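Local coordinates for NTF2 domain-containing protein (Chaetomium thermophilum, PDB 4X2M) that probably serves, as in its yeast relative Mtr2, as the small NTF2-like partner of the Mex67 mRNA export receptor, at residues A[43-48]-A[177-182]; A[95-100]-A[120-125]; A[124-129]-A[150-155]; A[128-133]-A[144-149]. One frame throughout, in Å; residues are numbered along the deposited sequence.

How the contacts relate
All four contacts lie in the one curved, mixed sheet of this NTF2-like fold. Contact 1 joins strands 45-48 and 173-182 in parallel; the other three run along strand 122-135, first against the end of strand 83-96 in contact 2, then against strand 145-157 in contacts 3 and 4. Contacts 3 and 4 share Ser128 and Gly129 in one long hairpin, their centres about 16 Å apart, while contacts 2 and 3 share Ala124 and Leu125. The centres of contacts 2 and 4 are about 29 Å apart. Contact 1 closes the chain around the others and meets contact 3 where His178 touches Asp151 and Phe153, so that residues far apart in sequence are bound into one sheet.

Contact 1. Residues A[43-48]-A[177-182]; sequences PADITI and SHKYRA
Thr47 sits between two backbone bonds to strand 177-182, its N giving to His178 O and its O taking the N-H of Tyr180, each at 2.8 Å. One step earlier, Asp45 O receives His178 N, and the short strands run only 4° apart. This is the one parallel pair in the otherwise antiparallel NTF2-like sheet, joining strand 45-48 to the C-terminal strand 173-182. On the face carrying Ile48 and Tyr180, CD1 of Ile48 lies 3.7 Å from CB of Tyr180, while its CG2 comes obliquely to the tyrosine ring. On the face of Asp45, Thr47 and Lys179, the link is through water, for Lys179 NZ stays 4.4 Å from Asp45 OD2. A turn in the last lysine torsion (chi4 -52°) brings NZ to two waters. One also binds Asp45 OD2 and Ser177 OG; the other lies 2.7 Å from Thr47 OG1. His178 is set from outside by Asp151 and Tyr29, which bond its two ring nitrogens, and Tyr180 OH bonds Tyr87. Helix 56-69 covers the Ile48 face through Trp59 and Met62, strand 51-53 borders 45-48, and strand 145-157 flanks 173-182 on its other side.

Contact 2. Residues A[95-100]-A[120-125]; sequences HVINAD and RMMMAL
Arg120 forms a salt bridge with Asp100, end-on, NH1 and NH2 both converging on OD1, each at 2.7 Å. The oxygen lies at the guanidinium edge, close to its plane, but the carboxylate is turned 73° from that plane, and the two nitrogens arrive from opposite faces of the carboxylate. A bend at chi3 (-69°) curls the arginine back to this position. Met121 follows, its SD 4.1 Å from CG2 of Val96, the two side chains crossing nearly at right angles. Met122 faces both Ile97 and Asn98, a classic beta bulge: its O takes the N-H of Ile97 at 2.8 Å and, weakly, that of Asn98, while its own N gives to Asn98 O. Its side chain leaves on the other face from Val96 and bends at the thioether, laying CE against Ile97 CG2 at 3.6 Å and beside Asn98 CB. Met123 pairs with Val96, and Ala124 completes the register with two backbone bonds to His95, its CB touching Ile97 CD1 at 3.8 Å. Beyond the bulge, Asn98 OD1 accepts from Asp100 N in an Asx turn, which turns the chain just ahead of the carboxylate. Arg102 also salt-bridges Asp100 OD1, and Arg120 bonds the carbonyls of Tyr101 and His113. A methionine in place of Arg120 would offer no N-H, and is likely to leave the Asp100 carboxylate to Arg102 and those two carbonyls without this donor. A small network of salt bridges and carbonyl hydrogen bonds thus ties together the loops where this edge of the sheet ends.

Contact 3. Residues A[124-129]-A[150-155]; sequences ALTVSG and NDVFIL
Leu125 carries CG opposite its backbone N (chi1 171°), whereas Phe153 has CG opposite its carbonyl carbon (chi1 -58°), and the two side chains run side by side in the same direction. They meet across the middle of the long antiparallel hairpin of strands 122-135 and 145-157 in the NTF2-like sheet. CD2 of Leu125 lies 4.0 Å from CD2 of Phe153, oblique to the ring, and 3.9 Å from CD1 of Leu155. Val127 continues this face, its CG2 reaching the edge of the same ring near CE2. Four backbone bonds hold the register: Leu125 and Phe153 exchange two, as do Val127 and Asp151, all within 12° of straight. Helix 3-20 covers this largely apolar face, with Phe11 and Tyr15 meeting the Phe153 ring edge-to-face, while His178 stacks on it. Asp151 is buried on the same face, its OD2 bonded by Tyr16 OH while its OD1 is the oxygen that meets His178, and both carboxylate oxygens are thereby engaged. The other face, bearing Ala124, Thr126, Val152 and Asn150, is more exposed and more sparsely joined. There the Asn150 amide turns toward the neighbouring strand, bringing its ND2 to 3.6 Å from Ser128 CB.

Contact 4. Residues A[128-133]-A[144-149]; sequences SGSVYF and VIKQHF
Toward the loop end of the hairpin formed by strands 122-135 and 145-157, Val144 and Ile145 both face Phe133 in a classic beta bulge: Phe133 O accepts from Val144 N at 2.8 Å and only weakly from Ile145 N. Phe133 N returns a bond to Ile145 O, and Val131 exchanges two with Gln147. The Phe133 ring presents its edge to the amide of Gln147: OE1 lies near the ring plane, 3.4 Å from CZ, with the two planes 83° apart, and CD2 touches Ile145 CG2. His70 stacks on the same ring. At the opposite end, Phe149 has CG between its backbone N and carbonyl carbon (chi1 80°), which folds the ring over Gly129. The Gly129 N lies over one ring face, and Phe149 CE1 comes to 3.4 Å from Gly129 C. The Val131 side chain crosses that of Phe149 at about a right angle, its CG2 3.7 Å from Phe149 CD1. On the other face, Lys146 stretches alongside Tyr132, its CD 3.7 Å from CE1, and NZ gives to a water at 2.9 Å. Ser128 OG and His148 NE2 share a hydrogen bond of 3.2 Å at the imidazole edge. A serine in place of Phe133 would take away the ring and is likely to leave a gap beside Gln147 and Ile145, and His70 without its stacking partner. The two faces thus differ in chemistry: rings and aliphatic branches dominate that of Val131 and Phe149, with the Gln147 amide among them, while hydroxyls, an imidazole and a lysine make the other polar and partly water-bound.

Contact 1. Residues A[43-48]-A[177-182]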
loop_
_atom_site.group_PDB
_atom_site.type_symbol
_atom_site.label_atom_id
_atom_site.label_comp_id
_atom_site.label_asym_id
_atom_site.label_seq_id
_atom_site.Cartn_x
_atom_site.Cartn_y
_atom_site.Cartn_z
ATOM N N PRO A 43 3.868 -11.027 11.713
ATOM C CA PRO A 43 4.320 -10.104 10.667
ATOM C C PRO A 43 3.397 -10.138 9.454
ATOM O O PRO A 43 2.748 -11.156 9.212
ATOM C CB PRO A 43 5.719 -10.625 10.312
ATOM C CG PRO A 43 5.735 -12.040 10.781
ATOM C CD PRO A 43 4.867 -12.070 11.995
ATOM N N ALA A 44 3.335 -9.039 8.710
ATOM C CA ALA A 44 2.494 -8.967 7.521
ATOM C C ALA A 44 2.864 -10.053 6.516
ATOM O O ALA A 44 4.042 -10.310 6.270
ATOM C CB ALA A 44 2.604 -7.594 6.877
ATOM N N ASP A 45 1.847 -10.688 5.941
ATOM C CA ASP A 45 2.051 -11.649 4.864
ATOM C C ASP A 45 2.223 -10.891 3.553
ATOM O O ASP A 45 1.276 -10.282 3.056
ATOM C CB ASP A 45 0.871 -12.623 4.777
ATOM C CG ASP A 45 1.136 -13.790 3.842
ATOM O OD1 ASP A 45 2.173 -13.784 3.144
ATOM O OD2 ASP A 45 0.302 -14.719 3.804
ATOM N N ILE A 46 3.432 -10.931 3.000
ATOM C CA ILE A 46 3.744 -10.191 1.779
ATOM C C ILE A 46 4.171 -11.138 0.663
ATOM O O ILE A 46 5.073 -11.957 0.841
ATOM C CB ILE A 46 4.857 -9.148 2.013
ATOM C CG1 ILE A 46 4.479 -8.210 3.162
ATOM C CG2 ILE A 46 5.125 -8.358 0.733
ATOM C CD1 ILE A 46 5.605 -7.308 3.622
ATOM N N THR A 47 3.509 -11.016 -0.483
ATOM C CA THR A 47 3.846 -11.800 -1.665
ATOM C C THR A 47 4.022 -10.872 -2.862
ATOM O O THR A 47 3.102 -10.141 -3.231
ATOM C CB THR A 47 2.763 -12.849 -1.983
ATOM O OG1 THR A 47 2.423 -13.568 -0.791
ATOM C CG2 THR A 47 3.256 -13.828 -3.041
ATOM N N ILE A 48 5.209 -10.909 -3.459
ATOM C CA ILE A 48 5.535 -10.063 -4.602
ATOM C C ILE A 48 5.802 -10.931 -5.828
ATOM O O ILE A 48 6.795 -11.658 -5.879
ATOM C CB ILE A 48 6.770 -9.178 -4.321
ATOM C CG1 ILE A 48 6.596 -8.402 -3.011
ATOM C CG2 ILE A 48 7.031 -8.229 -5.487
ATOM C CD1 ILE A 48 5.408 -7.460 -2.993
ATOM N N SER A 177 -1.815 -7.882 5.201
ATOM C CA SER A 177 -1.492 -8.771 4.091
ATOM C C SER A 177 -1.363 -7.976 2.805
ATOM O O SER A 177 -2.064 -6.984 2.610
ATOM C CB SER A 177 -2.556 -9.855 3.916
ATOM O OG SER A 177 -2.273 -10.666 2.787
ATOM N N HIS A 178 -0.454 -8.410 1.939
ATOM C CA HIS A 178 -0.186 -7.705 0.695
ATOM C C HIS A 178 0.235 -8.683 -0.396
ATOM O O HIS A 178 1.233 -9.389 -0.254
ATOM C CB HIS A 178 0.898 -6.649 0.907
ATOM C CG HIS A 178 1.207 -5.843 -0.315
ATOM N ND1 HIS A 178 2.295 -5.000 -0.392
ATOM C CD2 HIS A 178 0.562 -5.733 -1.501
ATOM C CE1 HIS A 178 2.316 -4.417 -1.577
ATOM N NE2 HIS A 178 1.275 -4.844 -2.268
ATOM N N LYS A 179 -0.535 -8.715 -1.479
ATOM C CA LYS A 179 -0.181 -9.496 -2.658
ATOM C C LYS A 179 -0.067 -8.589 -3.872
ATOM O O LYS A 179 -1.031 -7.929 -4.265
ATOM C CB LYS A 179 -1.208 -10.601 -2.915
ATOM C CG LYS A 179 -1.324 -11.615 -1.792
ATOM C CD LYS A 179 -2.365 -12.674 -2.117
ATOM C CE LYS A 179 -2.822 -13.413 -0.870
ATOM N NZ LYS A 179 -1.672 -13.945 -0.085
ATOM N N TYR A 180 1.126 -8.572 -4.458
ATOM C CA TYR A 180 1.436 -7.717 -5.594
ATOM C C TYR A 180 1.761 -8.563 -6.819
ATOM O O TYR A 180 2.533 -9.519 -6.741
ATOM C CB TYR A 180 2.608 -6.795 -5.243
ATOM C CG TYR A 180 3.118 -5.926 -6.374
ATOM C CD1 TYR A 180 4.156 -6.355 -7.191
ATOM C CD2 TYR A 180 2.574 -4.670 -6.612
ATOM C CE1 TYR A 180 4.631 -5.562 -8.219
ATOM C CE2 TYR A 180 3.042 -3.870 -7.639
ATOM C CZ TYR A 180 4.073 -4.319 -8.436
ATOM O OH TYR A 180 4.542 -3.524 -9.456
ATOM N N ARG A 181 1.162 -8.201 -7.947
ATOM C CA ARG A 181 1.442 -8.848 -9.222
ATOM C C ARG A 181 1.513 -7.800 -10.315
ATOM O O ARG A 181 0.579 -7.021 -10.493
ATOM C CB ARG A 181 0.376 -9.898 -9.551
ATOM C CG ARG A 181 0.478 -10.488 -10.957
ATOM C CD ARG A 181 1.742 -11.311 -11.155
ATOM N NE ARG A 181 1.735 -12.547 -10.378
ATOM C CZ ARG A 181 2.699 -13.462 -10.423
ATOM N NH1 ARG A 181 3.752 -13.287 -11.211
ATOM N NH2 ARG A 181 2.612 -14.559 -9.683
ATOM N N ALA A 182 2.629 -7.782 -11.037
ATOM C CA ALA A 182 2.800 -6.881 -12.167
ATOM C C ALA A 182 3.339 -7.636 -13.377
ATOM O O ALA A 182 4.168 -8.535 -13.241
ATOM C CB ALA A 182 3.731 -5.738 -11.796
HETATM O O HOH W 1 -2.384 -13.482 3.052
HETATM O O HOH W 2 0.762 -12.270 0.962
#

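Contact 2. Residues A[95-100]-A[120-125]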
loop_
_atom_site.group_PDB
_atom_site.type_symbol
_atom_site.label_atom_id
_atom_site.label_comp_id
_atom_site.label_asym_id
_atom_site.label_seq_id
_atom_site.Cartn_x
_atom_site.Cartn_y
_atom_site.Cartn_z
ATOM N N HIS A 95 -13.972 -4.347 0.232
ATOM C CA HIS A 95 -14.968 -5.253 0.787
ATOM C C HIS A 95 -14.675 -5.482 2.267
ATOM O O HIS A 95 -13.564 -5.870 2.629
ATOM C CB HIS A 95 -14.959 -6.574 0.013
ATOM C CG HIS A 95 -15.745 -7.670 0.660
ATOM N ND1 HIS A 95 -17.115 -7.625 0.796
ATOM C CD2 HIS A 95 -15.352 -8.848 1.198
ATOM C CE1 HIS A 95 -17.532 -8.727 1.393
ATOM N NE2 HIS A 95 -16.482 -9.486 1.649
ATOM N N VAL A 96 -15.667 -5.244 3.119
ATOM C CA VAL A 96 -15.496 -5.442 4.555
ATOM C C VAL A 96 -15.557 -6.930 4.891
ATOM O O VAL A 96 -16.593 -7.570 4.718
ATOM C CB VAL A 96 -16.569 -4.679 5.365
ATOM C CG1 VAL A 96 -16.421 -4.954 6.860
ATOM C CG2 VAL A 96 -16.476 -3.183 5.096
ATOM N N ILE A 97 -14.441 -7.471 5.371
ATOM C CA ILE A 97 -14.366 -8.883 5.731
ATOM C C ILE A 97 -14.987 -9.110 7.103
ATOM O O ILE A 97 -15.723 -10.073 7.314
ATOM C CB ILE A 97 -12.906 -9.393 5.760
ATOM C CG1 ILE A 97 -12.215 -9.161 4.416
ATOM C CG2 ILE A 97 -12.864 -10.875 6.141
ATOM C CD1 ILE A 97 -10.713 -9.396 4.468
ATOM N N ASN A 98 -14.678 -8.210 8.030
ATOM C CA ASN A 98 -15.141 -8.312 9.407
ATOM C C ASN A 98 -15.439 -6.919 9.943
ATOM O O ASN A 98 -14.531 -6.103 10.106
ATOM C CB ASN A 98 -14.090 -9.016 10.273
ATOM C CG ASN A 98 -14.610 -9.386 11.651
ATOM O OD1 ASN A 98 -15.514 -8.743 12.186
ATOM N ND2 ASN A 98 -14.031 -10.427 12.238
ATOM N N ALA A 99 -16.711 -6.653 10.218
ATOM C CA ALA A 99 -17.142 -5.331 10.657
ATOM C C ALA A 99 -17.010 -5.164 12.169
ATOM O O ALA A 99 -17.297 -4.095 12.706
ATOM C CB ALA A 99 -18.578 -5.080 10.225
ATOM N N ASP A 100 -16.571 -6.222 12.845
ATOM C CA ASP A 100 -16.410 -6.206 14.295
ATOM C C ASP A 100 -15.003 -6.680 14.657
ATOM O O ASP A 100 -14.824 -7.579 15.480
ATOM C CB ASP A 100 -17.475 -7.085 14.959
ATOM C CG ASP A 100 -17.466 -6.981 16.474
ATOM O OD1 ASP A 100 -17.006 -5.948 17.003
ATOM O OD2 ASP A 100 -17.924 -7.936 17.138
ATOM N N ARG A 120 -14.273 -0.076 13.076
ATOM C CA ARG A 120 -13.527 -1.288 13.399
ATOM C C ARG A 120 -13.675 -2.332 12.296
ATOM O O ARG A 120 -14.164 -3.437 12.533
ATOM C CB ARG A 120 -13.992 -1.853 14.744
ATOM C CG ARG A 120 -13.784 -0.883 15.900
ATOM C CD ARG A 120 -13.949 -1.536 17.267
ATOM N NE ARG A 120 -15.330 -1.931 17.543
ATOM C CZ ARG A 120 -15.799 -3.176 17.482
ATOM N NH1 ARG A 120 -15.012 -4.191 17.146
ATOM N NH2 ARG A 120 -17.075 -3.409 17.760
ATOM N N MET A 121 -13.241 -1.966 11.092
ATOM C CA MET A 121 -13.346 -2.831 9.922
ATOM C C MET A 121 -12.023 -3.501 9.577
ATOM O O MET A 121 -10.969 -2.863 9.607
ATOM C CB MET A 121 -13.806 -2.036 8.697
ATOM C CG MET A 121 -14.973 -1.092 8.922
ATOM S SD MET A 121 -15.284 -0.071 7.466
ATOM C CE MET A 121 -13.833 0.984 7.457
ATOM N N MET A 122 -12.083 -4.789 9.253
ATOM C CA MET A 122 -11.024 -5.422 8.480
ATOM C C MET A 122 -11.481 -5.458 7.027
ATOM O O MET A 122 -12.548 -5.992 6.723
ATOM C CB MET A 122 -10.710 -6.827 8.989
ATOM C CG MET A 122 -9.760 -7.602 8.087
ATOM S SD MET A 122 -9.221 -9.160 8.808
ATOM C CE MET A 122 -10.782 -10.024 8.917
ATOM N N MET A 123 -10.670 -4.891 6.138
ATOM C CA MET A 123 -11.070 -4.685 4.750
ATOM C C MET A 123 -10.197 -5.453 3.769
ATOM O O MET A 123 -8.986 -5.560 3.955
ATOM C CB MET A 123 -11.012 -3.197 4.405
ATOM C CG MET A 123 -12.070 -2.351 5.090
ATOM S SD MET A 123 -11.820 -0.588 4.797
ATOM C CE MET A 123 -10.402 -0.269 5.843
ATOM N N ALA A 124 -10.827 -5.980 2.722
ATOM C CA ALA A 124 -10.110 -6.498 1.565
ATOM C C ALA A 124 -10.092 -5.423 0.491
ATOM O O ALA A 124 -11.142 -5.038 -0.020
ATOM C CB ALA A 124 -10.764 -7.766 1.039
ATOM N N LEU A 125 -8.899 -4.951 0.149
ATOM C CA LEU A 125 -8.741 -3.874 -0.822
ATOM C C LEU A 125 -8.005 -4.373 -2.056
ATOM O O LEU A 125 -6.889 -4.883 -1.958
ATOM C CB LEU A 125 -7.989 -2.697 -0.194
ATOM C CG LEU A 125 -7.546 -1.562 -1.122
ATOM C CD1 LEU A 125 -8.748 -0.861 -1.735
ATOM C CD2 LEU A 125 -6.677 -0.572 -0.363
#

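Contact 3. Residues A[124-129]-A[150-155]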
loop_
_atom_site.group_PDB
_atom_site.type_symbol
_atom_site.label_atom_id
_atom_site.label_comp_id
_atom_site.label_asym_id
_atom_site.label_seq_id
_atom_site.Cartn_x
_atom_site.Cartn_y
_atom_site.Cartn_z
ATOM N N ALA A 124 -10.827 -5.980 2.722
ATOM C CA ALA A 124 -10.110 -6.498 1.565
ATOM C C ALA A 124 -10.092 -5.423 0.491
ATOM O O ALA A 124 -11.142 -5.038 -0.020
ATOM C CB ALA A 124 -10.764 -7.766 1.039
ATOM N N LEU A 125 -8.899 -4.951 0.149
ATOM C CA LEU A 125 -8.741 -3.874 -0.822
ATOM C C LEU A 125 -8.005 -4.373 -2.056
ATOM O O LEU A 125 -6.889 -4.883 -1.958
ATOM C CB LEU A 125 -7.989 -2.697 -0.194
ATOM C CG LEU A 125 -7.546 -1.562 -1.122
ATOM C CD1 LEU A 125 -8.748 -0.861 -1.735
ATOM C CD2 LEU A 125 -6.677 -0.572 -0.363
ATOM N N THR A 126 -8.638 -4.216 -3.214
ATOM C CA THR A 126 -8.032 -4.577 -4.489
ATOM C C THR A 126 -7.776 -3.317 -5.301
ATOM O O THR A 126 -8.680 -2.510 -5.509
ATOM C CB THR A 126 -8.924 -5.537 -5.301
ATOM O OG1 THR A 126 -9.162 -6.731 -4.548
ATOM C CG2 THR A 126 -8.260 -5.902 -6.625
ATOM N N VAL A 127 -6.535 -3.158 -5.751
ATOM C CA VAL A 127 -6.129 -1.988 -6.518
ATOM C C VAL A 127 -5.630 -2.425 -7.888
ATOM O O VAL A 127 -4.858 -3.375 -8.000
ATOM C CB VAL A 127 -5.025 -1.190 -5.795
ATOM C CG1 VAL A 127 -4.646 0.055 -6.590
ATOM C CG2 VAL A 127 -5.475 -0.812 -4.391
ATOM N N SER A 128 -6.082 -1.725 -8.923
ATOM C CA SER A 128 -5.640 -1.983 -10.286
ATOM C C SER A 128 -5.034 -0.715 -10.866
ATOM O O SER A 128 -5.555 0.382 -10.658
ATOM C CB SER A 128 -6.803 -2.466 -11.154
ATOM O OG SER A 128 -6.410 -2.586 -12.511
ATOM N N GLY A 129 -3.931 -0.862 -11.590
ATOM C CA GLY A 129 -3.276 0.284 -12.189
ATOM C C GLY A 129 -2.185 -0.090 -13.168
ATOM O O GLY A 129 -2.098 -1.233 -13.615
ATOM N N ASN A 150 -1.662 -5.432 -10.133
ATOM C CA ASN A 150 -2.754 -5.636 -9.194
ATOM C C ASN A 150 -2.206 -5.753 -7.785
ATOM O O ASN A 150 -1.243 -6.481 -7.542
ATOM C CB ASN A 150 -3.557 -6.896 -9.525
ATOM C CG ASN A 150 -4.479 -6.710 -10.706
ATOM O OD1 ASN A 150 -4.360 -7.409 -11.711
ATOM N ND2 ASN A 150 -5.411 -5.770 -10.591
ATOM N N ASP A 151 -2.822 -5.022 -6.865
ATOM C CA ASP A 151 -2.483 -5.110 -5.454
ATOM C C ASP A 151 -3.697 -5.585 -4.675
ATOM O O ASP A 151 -4.802 -5.086 -4.877
ATOM C CB ASP A 151 -2.013 -3.755 -4.922
ATOM C CG ASP A 151 -0.500 -3.641 -4.848
ATOM O OD1 ASP A 151 0.170 -4.653 -4.551
ATOM O OD2 ASP A 151 0.021 -2.531 -5.085
ATOM N N VAL A 152 -3.483 -6.553 -3.790
ATOM C CA VAL A 152 -4.526 -7.004 -2.881
ATOM C C VAL A 152 -4.051 -6.827 -1.449
ATOM O O VAL A 152 -3.097 -7.477 -1.021
ATOM C CB VAL A 152 -4.904 -8.478 -3.127
ATOM C CG1 VAL A 152 -6.034 -8.901 -2.197
ATOM C CG2 VAL A 152 -5.308 -8.690 -4.579
ATOM N N PHE A 153 -4.727 -5.949 -0.713
ATOM C CA PHE A 153 -4.388 -5.683 0.679
ATOM C C PHE A 153 -5.464 -6.212 1.615
ATOM O O PHE A 153 -6.647 -6.235 1.267
ATOM C CB PHE A 153 -4.220 -4.181 0.935
ATOM C CG PHE A 153 -3.172 -3.520 0.089
ATOM C CD1 PHE A 153 -1.841 -3.525 0.475
ATOM C CD2 PHE A 153 -3.523 -2.853 -1.071
ATOM C CE1 PHE A 153 -0.879 -2.902 -0.296
ATOM C CE2 PHE A 153 -2.569 -2.225 -1.842
ATOM C CZ PHE A 153 -1.244 -2.252 -1.457
ATOM N N ILE A 154 -5.044 -6.644 2.801
ATOM C CA ILE A 154 -5.956 -6.772 3.929
ATOM C C ILE A 154 -5.587 -5.686 4.926
ATOM O O ILE A 154 -4.468 -5.660 5.440
ATOM C CB ILE A 154 -5.891 -8.160 4.594
ATOM C CG1 ILE A 154 -6.392 -9.231 3.622
ATOM C CG2 ILE A 154 -6.732 -8.183 5.872
ATOM C CD1 ILE A 154 -6.174 -10.652 4.095
ATOM N N LEU A 155 -6.536 -4.797 5.200
ATOM C CA LEU A 155 -6.298 -3.665 6.086
ATOM C C LEU A 155 -6.996 -3.863 7.421
ATOM O O LEU A 155 -8.111 -4.382 7.474
ATOM C CB LEU A 155 -6.779 -2.363 5.442
ATOM C CG LEU A 155 -6.166 -1.992 4.091
ATOM C CD1 LEU A 155 -6.821 -0.731 3.552
ATOM C CD2 LEU A 155 -4.661 -1.805 4.207
#

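Contact 4. Residues A[128-133]-A[144-149]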
loop_
_atom_site.group_PDB
_atom_site.type_symbol
_atom_site.label_atom_id
_atom_site.label_comp_id
_atom_site.label_asym_id
_atom_site.label_seq_id
_atom_site.Cartn_x
_atom_site.Cartn_y
_atom_site.Cartn_z
ATOM N N SER A 128 -6.082 -1.725 -8.923
ATOM C CA SER A 128 -5.640 -1.983 -10.286
ATOM C C SER A 128 -5.034 -0.715 -10.866
ATOM O O SER A 128 -5.555 0.382 -10.658
ATOM C CB SER A 128 -6.803 -2.466 -11.154
ATOM O OG SER A 128 -6.410 -2.586 -12.511
ATOM N N GLY A 129 -3.931 -0.862 -11.590
ATOM C CA GLY A 129 -3.276 0.284 -12.189
ATOM C C GLY A 129 -2.185 -0.090 -13.168
ATOM O O GLY A 129 -2.098 -1.233 -13.615
ATOM N N SER A 130 -1.349 0.891 -13.495
ATOM C CA SER A 130 -0.264 0.704 -14.448
ATOM C C SER A 130 1.053 1.219 -13.880
ATOM O O SER A 130 1.070 2.141 -13.064
ATOM C CB SER A 130 -0.580 1.419 -15.763
ATOM O OG SER A 130 -1.834 1.009 -16.278
ATOM N N VAL A 131 2.152 0.613 -14.321
ATOM C CA VAL A 131 3.485 1.094 -13.990
ATOM C C VAL A 131 4.165 1.573 -15.265
ATOM O O VAL A 131 4.282 0.818 -16.230
ATOM C CB VAL A 131 4.353 0.006 -13.328
ATOM C CG1 VAL A 131 5.558 0.636 -12.649
ATOM C CG2 VAL A 131 3.538 -0.800 -12.325
ATOM N N TYR A 132 4.605 2.827 -15.261
ATOM C CA TYR A 132 5.276 3.414 -16.416
ATOM C C TYR A 132 6.767 3.565 -16.155
ATOM O O TYR A 132 7.174 4.165 -15.158
ATOM C CB TYR A 132 4.659 4.770 -16.755
ATOM C CG TYR A 132 3.214 4.684 -17.183
ATOM C CD1 TYR A 132 2.877 4.422 -18.504
ATOM C CD2 TYR A 132 2.185 4.859 -16.267
ATOM C CE1 TYR A 132 1.559 4.341 -18.902
ATOM C CE2 TYR A 132 0.861 4.778 -16.656
ATOM C CZ TYR A 132 0.555 4.519 -17.975
ATOM O OH TYR A 132 -0.760 4.436 -18.372
ATOM N N PHE A 133 7.574 3.026 -17.065
ATOM C CA PHE A 133 9.025 3.115 -16.962
ATOM C C PHE A 133 9.602 4.025 -18.043
ATOM O O PHE A 133 9.354 3.826 -19.232
ATOM C CB PHE A 133 9.653 1.723 -17.059
ATOM C CG PHE A 133 9.142 0.753 -16.030
ATOM C CD1 PHE A 133 9.711 0.701 -14.768
ATOM C CD2 PHE A 133 8.097 -0.107 -16.324
ATOM C CE1 PHE A 133 9.246 -0.190 -13.819
ATOM C CE2 PHE A 133 7.629 -1.000 -15.377
ATOM C CZ PHE A 133 8.204 -1.041 -14.124
ATOM N N VAL A 144 8.943 3.788 -22.047
ATOM C CA VAL A 144 9.780 2.781 -22.691
ATOM C C VAL A 144 9.176 1.407 -22.452
ATOM O O VAL A 144 9.183 0.548 -23.335
ATOM C CB VAL A 144 11.227 2.797 -22.144
ATOM C CG1 VAL A 144 12.089 1.761 -22.864
ATOM C CG2 VAL A 144 11.838 4.185 -22.266
ATOM N N ILE A 145 8.655 1.216 -21.245
ATOM C CA ILE A 145 7.958 -0.008 -20.874
ATOM C C ILE A 145 6.736 0.341 -20.032
ATOM O O ILE A 145 6.763 1.289 -19.247
ATOM C CB ILE A 145 8.879 -0.976 -20.095
ATOM C CG1 ILE A 145 10.024 -1.457 -20.990
ATOM C CG2 ILE A 145 8.095 -2.178 -19.578
ATOM C CD1 ILE A 145 11.163 -2.105 -20.238
ATOM N N LYS A 146 5.662 -0.423 -20.214
ATOM C CA LYS A 146 4.471 -0.288 -19.386
ATOM C C LYS A 146 4.053 -1.639 -18.822
ATOM O O LYS A 146 3.970 -2.627 -19.552
ATOM C CB LYS A 146 3.316 0.316 -20.189
ATOM C CG LYS A 146 2.016 0.443 -19.403
ATOM C CD LYS A 146 0.890 0.998 -20.258
ATOM C CE LYS A 146 -0.395 1.131 -19.456
ATOM N NZ LYS A 146 -1.523 1.632 -20.288
ATOM N N GLN A 147 3.797 -1.670 -17.517
ATOM C CA GLN A 147 3.234 -2.846 -16.865
ATOM C C GLN A 147 1.844 -2.535 -16.337
ATOM O O GLN A 147 1.528 -1.387 -16.026
ATOM C CB GLN A 147 4.116 -3.320 -15.707
ATOM C CG GLN A 147 5.455 -3.903 -16.108
ATOM C CD GLN A 147 6.277 -4.319 -14.903
ATOM O OE1 GLN A 147 6.156 -3.737 -13.824
ATOM N NE2 GLN A 147 7.104 -5.343 -15.072
ATOM N N HIS A 148 1.018 -3.571 -16.247
ATOM C CA HIS A 148 -0.208 -3.519 -15.468
ATOM C C HIS A 148 0.077 -4.178 -14.128
ATOM O O HIS A 148 0.802 -5.169 -14.079
ATOM C CB HIS A 148 -1.347 -4.228 -16.198
ATOM C CG HIS A 148 -2.533 -4.512 -15.333
ATOM N ND1 HIS A 148 -2.835 -5.778 -14.881
ATOM C CD2 HIS A 148 -3.493 -3.696 -14.836
ATOM C CE1 HIS A 148 -3.931 -5.730 -14.145
ATOM N NE2 HIS A 148 -4.347 -4.477 -14.099
ATOM N N PHE A 149 -0.477 -3.634 -13.047
ATOM C CA PHE A 149 -0.308 -4.256 -11.738
ATOM C C PHE A 149 -1.621 -4.409 -10.980
ATOM O O PHE A 149 -2.559 -3.628 -11.159
ATOM C CB PHE A 149 0.694 -3.459 -10.890
ATOM C CG PHE A 149 0.117 -2.228 -10.241
ATOM C CD1 PHE A 149 0.142 -1.005 -10.891
ATOM C CD2 PHE A 149 -0.427 -2.290 -8.968
ATOM C CE1 PHE A 149 -0.380 0.127 -10.289
ATOM C CE2 PHE A 149 -0.950 -1.164 -8.364
ATOM C CZ PHE A 149 -0.926 0.047 -9.024
HETATM O O HOH W 3 -1.094 4.102 -21.727
#